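Long-range contact in thermospermine synthase (Medicago truncatula, PDB 6BQ6), which probably transfers an aminopropyl group from decarboxylated S-adenosylmethionine to spermidine, yielding thermospermine and methylthioadenosine: residues Lys127-Asp132 / Arg156-Ile161. Sequence-based numbering, arbitrary orientation.
Sequences KVVMCD and RLEVVI
V128 and L157 meet on one face of a parallel strand pair, their branches at an oblique angle and V128 CG1 3.8 Å from L157 CD1. L157 has CG anti to its backbone nitrogen, and CD1 leans back over the neighbouring strand as far as V128 O, 3.6 Å away. Farther along this face M130 runs out from the sheet and bends at its last torsion (chi3 -52°), bringing the terminal methyl near two partners on the neighbouring strand: CE lies 4.2 Å from L157 CD2 and slightly farther from V159 CG2. Helix 114-120 packs against V128 and L157, helix 135-144 against V159 and D132.

On the other face, where helix 164-169 touches C131 and V160, V129 CG1 meets V160 CG2 at 4.0 Å, a diagonal contact between residues that are not bridge partners, while C131 SG approaches V160 CG1 more loosely. Near the strand start K127 NZ stands 4.3 Å from E158 OE1, too far for a salt bridge; the lysine pairs with E173 instead.

Beneath the side chains, V128 and M130 each use both N-H and C=O toward 156-161. The M130 bonds are nearly linear, V160 N to M130 O measuring 2.8 Å at 177°, whereas D132 N to V160 O, the longest and most bent of the five, stretches to 3.2 Å and 155°. The nucleotide-binding Rossmann-like sheet thus ends, within this chain, at 157-161, with 127-132, the more buried strand, between it and 104-107, reached by a right-handed crossover through helices 135-144 and 149-153. Five backbone hydrogen bonds and apolar contacts on both faces hold the pair, and D132, an adenosine-binding residue, has OD1 bonded to D134 N, which would help orient its carboxylate.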
loop_
_atom_site.group_PDB
_atom_site.type_symbol
_atom_site.label_atom_id
_atom_site.label_comp_id
_atom_site.label_asym_id
_atom_site.label_seq_id
_atom_site.Cartn_x
_atom_site.Cartn_y
_atom_site.Cartn_z
ATOM N N LYS B 127 -27.998 -22.547 29.486
ATOM C CA LYS B 127 -27.184 -21.409 29.932
ATOM C C LYS B 127 -25.929 -21.303 29.121
ATOM O O LYS B 127 -25.255 -22.321 28.855
ATOM C CB LYS B 127 -26.801 -21.535 31.380
ATOM C CG LYS B 127 -26.158 -20.272 31.946
ATOM C CD LYS B 127 -26.067 -20.318 33.463
ATOM C CE LYS B 127 -24.717 -20.871 33.898
ATOM N NZ LYS B 127 -24.358 -20.427 35.257
ATOM N N VAL B 128 -25.616 -20.088 28.739
ATOM C CA VAL B 128 -24.306 -19.707 28.129
ATOM C C VAL B 128 -23.697 -18.572 28.963
ATOM O O VAL B 128 -24.338 -17.552 29.260
ATOM C CB VAL B 128 -24.445 -19.212 26.686
ATOM C CG1 VAL B 128 -23.108 -18.744 26.111
ATOM C CG2 VAL B 128 -25.090 -20.238 25.757
ATOM N N VAL B 129 -22.472 -18.770 29.389
ATOM C CA VAL B 129 -21.697 -17.736 30.026
ATOM C C VAL B 129 -20.631 -17.257 29.077
ATOM O O VAL B 129 -19.851 -18.090 28.620
ATOM C CB VAL B 129 -21.000 -18.264 31.302
ATOM C CG1 VAL B 129 -20.203 -17.141 31.970
ATOM C CG2 VAL B 129 -22.001 -18.815 32.271
ATOM N N MET B 130 -20.572 -15.949 28.808
ATOM C CA MET B 130 -19.577 -15.337 27.930
ATOM C C MET B 130 -18.654 -14.584 28.850
ATOM O O MET B 130 -19.114 -13.649 29.528
ATOM C CB MET B 130 -20.187 -14.382 26.927
ATOM C CG MET B 130 -19.184 -13.719 25.971
ATOM S SD MET B 130 -19.777 -12.134 25.299
ATOM C CE MET B 130 -21.345 -12.698 24.713
ATOM N N CYS B 131 -17.397 -15.034 28.923
ATOM C CA CYS B 131 -16.416 -14.436 29.801
ATOM C C CYS B 131 -15.263 -13.747 29.031
ATOM O O CYS B 131 -14.383 -14.408 28.488
ATOM C CB CYS B 131 -15.909 -15.473 30.793
ATOM S SG CYS B 131 -14.730 -14.824 32.014
ATOM N N ASP B 132 -15.340 -12.418 28.946
ATOM C CA ASP B 132 -14.440 -11.608 28.104
ATOM C C ASP B 132 -13.826 -10.573 28.990
ATOM O O ASP B 132 -14.480 -10.072 29.888
ATOM C CB ASP B 132 -15.199 -10.944 26.934
ATOM C CG ASP B 132 -14.264 -10.423 25.817
ATOM O OD1 ASP B 132 -13.516 -9.405 25.982
ATOM O OD2 ASP B 132 -14.252 -11.056 24.735
ATOM N N ARG B 156 -30.938 -16.790 28.414
ATOM C CA ARG B 156 -30.001 -17.850 28.722
ATOM C C ARG B 156 -28.565 -17.365 28.772
ATOM O O ARG B 156 -27.713 -18.109 29.244
ATOM C CB ARG B 156 -30.151 -18.962 27.711
ATOM C CG ARG B 156 -31.480 -19.714 27.792
ATOM C CD ARG B 156 -31.534 -20.775 26.715
ATOM N NE ARG B 156 -31.639 -20.153 25.397
ATOM C CZ ARG B 156 -31.424 -20.752 24.237
ATOM N NH1 ARG B 156 -31.119 -22.026 24.154
ATOM N NH2 ARG B 156 -31.544 -20.060 23.130
ATOM N N LEU B 157 -28.306 -16.155 28.277
ATOM C CA LEU B 157 -26.941 -15.592 28.215
ATOM C C LEU B 157 -26.574 -14.776 29.448
ATOM O O LEU B 157 -27.333 -13.906 29.873
ATOM C CB LEU B 157 -26.778 -14.734 26.969
ATOM C CG LEU B 157 -25.395 -14.105 26.717
ATOM C CD1 LEU B 157 -24.332 -15.178 26.596
ATOM C CD2 LEU B 157 -25.470 -13.236 25.490
ATOM N N GLU B 158 -25.425 -15.099 30.040
ATOM C CA GLU B 158 -24.818 -14.284 31.087
ATOM C C GLU B 158 -23.451 -13.785 30.584
ATOM O O GLU B 158 -22.617 -14.593 30.172
ATOM C CB GLU B 158 -24.605 -15.095 32.353
ATOM C CG GLU B 158 -24.002 -14.238 33.490
ATOM C CD GLU B 158 -23.779 -14.937 34.816
ATOM O OE1 GLU B 158 -24.174 -16.121 34.960
ATOM O OE2 GLU B 158 -23.204 -14.273 35.731
ATOM N N VAL B 159 -23.228 -12.466 30.649
ATOM C CA VAL B 159 -21.957 -11.861 30.304
ATOM C C VAL B 159 -21.213 -11.599 31.618
ATOM O O VAL B 159 -21.747 -11.001 32.549
ATOM C CB VAL B 159 -22.178 -10.562 29.497
ATOM C CG1 VAL B 159 -20.843 -9.871 29.237
ATOM C CG2 VAL B 159 -22.920 -10.841 28.214
ATOM N N VAL B 160 -19.984 -12.093 31.700
ATOM C CA VAL B 160 -19.101 -11.865 32.828
ATOM C C VAL B 160 -17.872 -11.179 32.291
ATOM O O VAL B 160 -17.320 -11.601 31.274
ATOM C CB VAL B 160 -18.700 -13.167 33.525
ATOM C CG1 VAL B 160 -17.635 -12.911 34.585
ATOM C CG2 VAL B 160 -19.905 -13.836 34.168
ATOM N N ILE B 161 -17.463 -10.100 32.939
ATOM C CA ILE B 161 -16.245 -9.395 32.567
ATOM C C ILE B 161 -15.140 -9.831 33.510
ATOM O O ILE B 161 -15.096 -9.429 34.667
ATOM C CB ILE B 161 -16.421 -7.860 32.597
ATOM C CG1 ILE B 161 -17.639 -7.437 31.721
ATOM C CG2 ILE B 161 -15.118 -7.216 32.107
ATOM C CD1 ILE B 161 -17.570 -7.852 30.259
#